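Side-chain contacts in 6-phosphogluconolactonase (Leishmania braziliensis, PDB 3CSS), which probably hydrolyses 6-phosphogluconolactone to 6-phosphogluconate, the second step in the oxidative stage of the pentose phosphate pathway: residues A[55-58]-A[59-63]; A[20-23]-A[24-28]. One frame throughout, in Å; residues are numbered along the deposited sequence. Where two conformers were deposited one is given.

Contact 1: A[55-58]-A[59-63]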
loop_
_atom_site.group_PDB
_atom_site.type_symbol
_atom_site.label_atom_id
_atom_site.label_comp_id
_atom_site.label_asym_id
_atom_site.label_seq_id
_atom_site.Cartn_x
_atom_site.Cartn_y
_atom_site.Cartn_z
ATOM N N GLU A 55 -10.984 -2.640 -13.241
ATOM C CA GLU A 55 -10.976 -1.681 -14.342
ATOM C C GLU A 55 -9.665 -1.762 -15.128
ATOM O O GLU A 55 -9.678 -1.754 -16.353
ATOM C CB GLU A 55 -11.218 -0.262 -13.849
ATOM C CG GLU A 55 -11.371 0.742 -14.979
ATOM C CD GLU A 55 -12.063 1.983 -14.532
ATOM O OE1 GLU A 55 -12.454 2.038 -13.341
ATOM O OE2 GLU A 55 -12.225 2.898 -15.369
ATOM N N LEU A 56 -8.531 -1.845 -14.434
ATOM C CA LEU A 56 -7.252 -2.085 -15.115
ATOM C C LEU A 56 -7.279 -3.374 -15.947
ATOM O O LEU A 56 -6.754 -3.433 -17.071
ATOM C CB LEU A 56 -6.118 -2.173 -14.099
ATOM C CG LEU A 56 -5.769 -0.874 -13.371
ATOM C CD1 LEU A 56 -4.804 -1.183 -12.201
ATOM C CD2 LEU A 56 -5.169 0.186 -14.327
ATOM N N HIS A 57 -7.895 -4.415 -15.404
ATOM C CA HIS A 57 -7.992 -5.684 -16.133
ATOM C C HIS A 57 -8.790 -5.558 -17.444
ATOM O O HIS A 57 -8.421 -6.150 -18.473
ATOM C CB HIS A 57 -8.612 -6.762 -15.262
ATOM C CG HIS A 57 -8.635 -8.107 -15.915
ATOM N ND1 HIS A 57 -9.655 -8.499 -16.752
ATOM C CD2 HIS A 57 -7.748 -9.129 -15.892
ATOM C CE1 HIS A 57 -9.408 -9.723 -17.192
ATOM N NE2 HIS A 57 -8.257 -10.129 -16.678
ATOM N N GLU A 58 -9.882 -4.797 -17.392
ATOM C CA GLU A 58 -10.747 -4.629 -18.550
ATOM C C GLU A 58 -10.187 -3.682 -19.600
ATOM O O GLU A 58 -10.384 -3.913 -20.792
ATOM C CB GLU A 58 -12.125 -4.153 -18.102
ATOM C CG GLU A 58 -12.844 -5.162 -17.237
ATOM C CD GLU A 58 -12.849 -6.555 -17.873
ATOM O OE1 GLU A 58 -13.364 -6.672 -19.015
ATOM O OE2 GLU A 58 -12.335 -7.515 -17.238
ATOM N N LYS A 59 -9.485 -2.638 -19.167
ATOM C CA LYS A 59 -9.101 -1.539 -20.056
ATOM C C LYS A 59 -7.626 -1.529 -20.462
ATOM O O LYS A 59 -7.293 -1.086 -21.563
ATOM C CB LYS A 59 -9.436 -0.196 -19.409
ATOM C CG LYS A 59 -10.897 0.007 -19.002
ATOM C CD LYS A 59 -11.846 -0.060 -20.182
ATOM C CE LYS A 59 -13.268 0.314 -19.779
ATOM N NZ LYS A 59 -14.261 0.012 -20.843
ATOM N N ASP A 60 -6.738 -1.995 -19.583
ATOM C CA ASP A 60 -5.305 -1.765 -19.749
ATOM C C ASP A 60 -4.468 -3.038 -19.765
ATOM O O ASP A 60 -3.237 -2.981 -19.585
ATOM C CB ASP A 60 -4.824 -0.862 -18.617
ATOM C CG ASP A 60 -5.647 0.404 -18.496
ATOM O OD1 ASP A 60 -5.787 1.138 -19.498
ATOM O OD2 ASP A 60 -6.160 0.671 -17.392
ATOM N N LEU A 61 -5.119 -4.175 -20.008
ATOM C CA LEU A 61 -4.457 -5.467 -19.874
ATOM C C LEU A 61 -3.296 -5.608 -20.856
ATOM O O LEU A 61 -2.280 -6.220 -20.530
ATOM C CB LEU A 61 -5.456 -6.621 -20.051
ATOM C CG LEU A 61 -4.931 -8.016 -19.700
ATOM C CD1 LEU A 61 -4.399 -8.067 -18.254
ATOM C CD2 LEU A 61 -6.005 -9.075 -19.930
ATOM N N ALA A 62 -3.446 -5.014 -22.040
ATOM C CA ALA A 62 -2.412 -5.047 -23.077
ATOM C C ALA A 62 -1.088 -4.432 -22.615
ATOM O O ALA A 62 -0.023 -5.014 -22.819
ATOM C CB ALA A 62 -2.917 -4.347 -24.343
ATOM N N LEU A 63 -1.164 -3.263 -21.990
ATOM C CA LEU A 63 0.028 -2.600 -21.455
ATOM C C LEU A 63 0.712 -3.476 -20.407
ATOM O O LEU A 63 1.939 -3.562 -20.361
ATOM C CB LEU A 63 -0.323 -1.237 -20.855
ATOM C CG LEU A 63 -0.764 -0.172 -21.859
ATOM C CD1 LEU A 63 -1.228 1.093 -21.143
ATOM C CD2 LEU A 63 0.369 0.131 -22.826
HETATM O O HOH W 1 -7.704 -4.508 -21.805
#

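Contact 2: A[20-23]-A[24-28]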
loop_
_atom_site.group_PDB
_atom_site.type_symbol
_atom_site.label_atom_id
_atom_site.label_comp_id
_atom_site.label_asym_id
_atom_site.label_seq_id
_atom_site.Cartn_x
_atom_site.Cartn_y
_atom_site.Cartn_z
ATOM N N ALA A 20 -10.143 7.866 -11.121
ATOM C CA ALA A 20 -9.087 8.833 -10.777
ATOM C C ALA A 20 -7.753 8.161 -10.463
ATOM O O ALA A 20 -6.708 8.654 -10.892
ATOM C CB ALA A 20 -9.527 9.722 -9.602
ATOM N N ALA A 21 -7.790 7.034 -9.747
ATOM C CA ALA A 21 -6.570 6.270 -9.408
ATOM C C ALA A 21 -5.974 5.700 -10.696
ATOM O O ALA A 21 -4.770 5.764 -10.927
ATOM C CB ALA A 21 -6.874 5.159 -8.411
ATOM N N ARG A 22 -6.843 5.173 -11.553
ATOM C CA ARG A 22 -6.392 4.626 -12.833
ATOM C C ARG A 22 -5.629 5.668 -13.656
ATOM O O ARG A 22 -4.583 5.358 -14.236
ATOM C CB ARG A 22 -7.577 4.055 -13.627
ATOM C CG ARG A 22 -7.191 3.485 -14.996
ATOM C CD ARG A 22 -8.377 2.798 -15.652
ATOM N NE ARG A 22 -8.121 2.533 -17.070
ATOM C CZ ARG A 22 -8.475 3.330 -18.079
ATOM N NH1 ARG A 22 -9.148 4.455 -17.865
ATOM N NH2 ARG A 22 -8.163 2.992 -19.326
ATOM N N GLU A 23 -6.150 6.885 -13.709
ATOM C CA GLU A 23 -5.501 7.972 -14.457
ATOM C C GLU A 23 -4.079 8.263 -13.983
ATOM O O GLU A 23 -3.190 8.499 -14.791
ATOM C CB GLU A 23 -6.342 9.258 -14.403
ATOM C CG GLU A 23 -7.576 9.222 -15.300
ATOM C CD GLU A 23 -7.248 8.820 -16.740
ATOM O OE1 GLU A 23 -6.245 9.335 -17.297
ATOM O OE2 GLU A 23 -7.977 7.979 -17.313
ATOM N N VAL A 24 -3.867 8.244 -12.670
ATOM C CA VAL A 24 -2.533 8.437 -12.106
ATOM C C VAL A 24 -1.570 7.330 -12.567
ATOM O O VAL A 24 -0.457 7.606 -13.016
ATOM C CB VAL A 24 -2.564 8.487 -10.570
ATOM C CG1 VAL A 24 -1.120 8.563 -10.019
ATOM C CG2 VAL A 24 -3.411 9.669 -10.070
ATOM N N ILE A 25 -2.021 6.081 -12.497
ATOM C CA ILE A 25 -1.222 4.946 -12.954
ATOM C C ILE A 25 -0.876 5.071 -14.443
ATOM O O ILE A 25 0.298 4.935 -14.835
ATOM C CB ILE A 25 -1.938 3.611 -12.667
ATOM C CG1 ILE A 25 -2.052 3.407 -11.152
ATOM C CG2 ILE A 25 -1.192 2.454 -13.317
ATOM C CD1 ILE A 25 -3.088 2.350 -10.731
ATOM N N LEU A 26 -1.878 5.352 -15.278
ATOM C CA LEU A 26 -1.632 5.475 -16.729
ATOM C C LEU A 26 -0.728 6.656 -17.089
ATOM O O LEU A 26 0.043 6.566 -18.040
ATOM C CB LEU A 26 -2.941 5.595 -17.503
ATOM C CG LEU A 26 -3.912 4.421 -17.401
ATOM C CD1 LEU A 26 -5.158 4.707 -18.213
ATOM C CD2 LEU A 26 -3.268 3.104 -17.802
ATOM N N ALA A 27 -0.825 7.744 -16.328
ATOM C CA ALA A 27 0.029 8.922 -16.510
ATOM C C ALA A 27 1.495 8.558 -16.260
ATOM O O ALA A 27 2.374 8.920 -17.045
ATOM C CB ALA A 27 -0.407 10.040 -15.561
ATOM N N ALA A 28 1.747 7.816 -15.182
ATOM C CA ALA A 28 3.103 7.375 -14.836
ATOM C C ALA A 28 3.683 6.430 -15.897
ATOM O O ALA A 28 4.875 6.514 -16.228
ATOM C CB ALA A 28 3.116 6.720 -13.455
#

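Contact 1: A[55-58]-A[59-63]
Leu61 sets its CD2 methyl over one face of the His57 imidazole, 4.0 Å above the ring plane and displaced toward the rim, with NE2 of His57 the nearest ring atom to that CD2 at 4.1 Å. At the ring's edge lies the carboxylate carbon of Glu58: ND1 of His57 donates to OE2 of Glu58 over 2.9 Å, with an N-H...O angle of 158°. The oxygen stays within 11° of the imidazole plane, yet the donor reaches it from above the carboxylate plane. With NE2 hydrogen-bonded to Asp98, both ring nitrogens are engaged, which should fix the rotation of the ring. CG of His57 lies opposite its backbone N (chi1 -175°), which carries the ring alongside Leu61; the two side chains point the same way.

The backbone shows a helix coming to its end. Lys59 N still reaches Glu55 O, and Asp60 N closes on Leu56 O at 2.9 Å, but Leu61 N, 3.4 Å from Leu56 O, has too poor an angle to bond there. A water takes the Leu61 N-H instead, at 3.2 Å, and donates weakly to Glu58 O, bridging the break. Asp60 is the first residue to leave helical phi/psi and occupies the N-cap position of the next helix without a side-chain capping bond. Its OD2 instead lies 3.3 Å from CD2 of Leu56, and the buried carboxylate forms a salt bridge with Arg22.

Thus the contact is the junction between helices 50-59 and 61-65. Glu55, Lys59 and Asp60 pack on helix 14-30, while His57 touches the loop residue Arg97 and Leu61 touches Asp98 in the same loop region.

Contact 2: A[20-23]-A[24-28]
Arg22 places CG opposite its backbone N (chi1 179°) and stays extended as far as NE, while Leu26 turns its CG opposite the carbonyl carbon (chi1 -61°); the two chains meet one helical turn apart. As a result CD1 of Leu26 sits over the centre of the guanidinium, 3.5 Å above its plane, and 3.6 Å from both CZ and NH2 of Arg22. Farther back, CG of Arg22 lies 4.0 Å from CD1 of Leu26, so Leu26 packs against both the aliphatic stem and the flat head.

This i to i+4 pairing follows the alpha-helical backbone of 14-30, a helix flanking the mixed sheet of a Rossmann-like fold. Leu26 N donates to Arg22 O at 2.9 Å with an N-H...O angle of 169°, whereas the bond from Val24 N to Ala20 O is weak at 3.4 Å. On the sheet-facing side Ala20 and Ala21 touch Leu256, and Ile25 touches Ile158.

The strongest polar partner of Arg22 is Asp60. Glu23 OE2 is a long 3.8 Å from Arg22 NH1 and well out of the guanidinium plane, an interaction of charges without a directed N-H.

Contact 2 lies within helix 14-30, and contact 1 joins helices 50-59 and 61-65 beside it, on the same side of the chain's centre; their own centres are about 12 Å apart. What links them is a short charged pair, OD2 of Asp60 lying 2.7 Å from NE of Arg22, flanked by packing of Glu55 and Lys59 on the arginine and of Asp60 on Leu26. Both contacts are partly buried, but contact 2, whose helix rests on the sheet, lies nearer the middle of the chain, its centre about 15 Å from the chain's centre against about 20 Å for contact 1. Contact 2 is regular mid-helix packing; contact 1 is a helix junction that recruits water and a His-carboxylate bond.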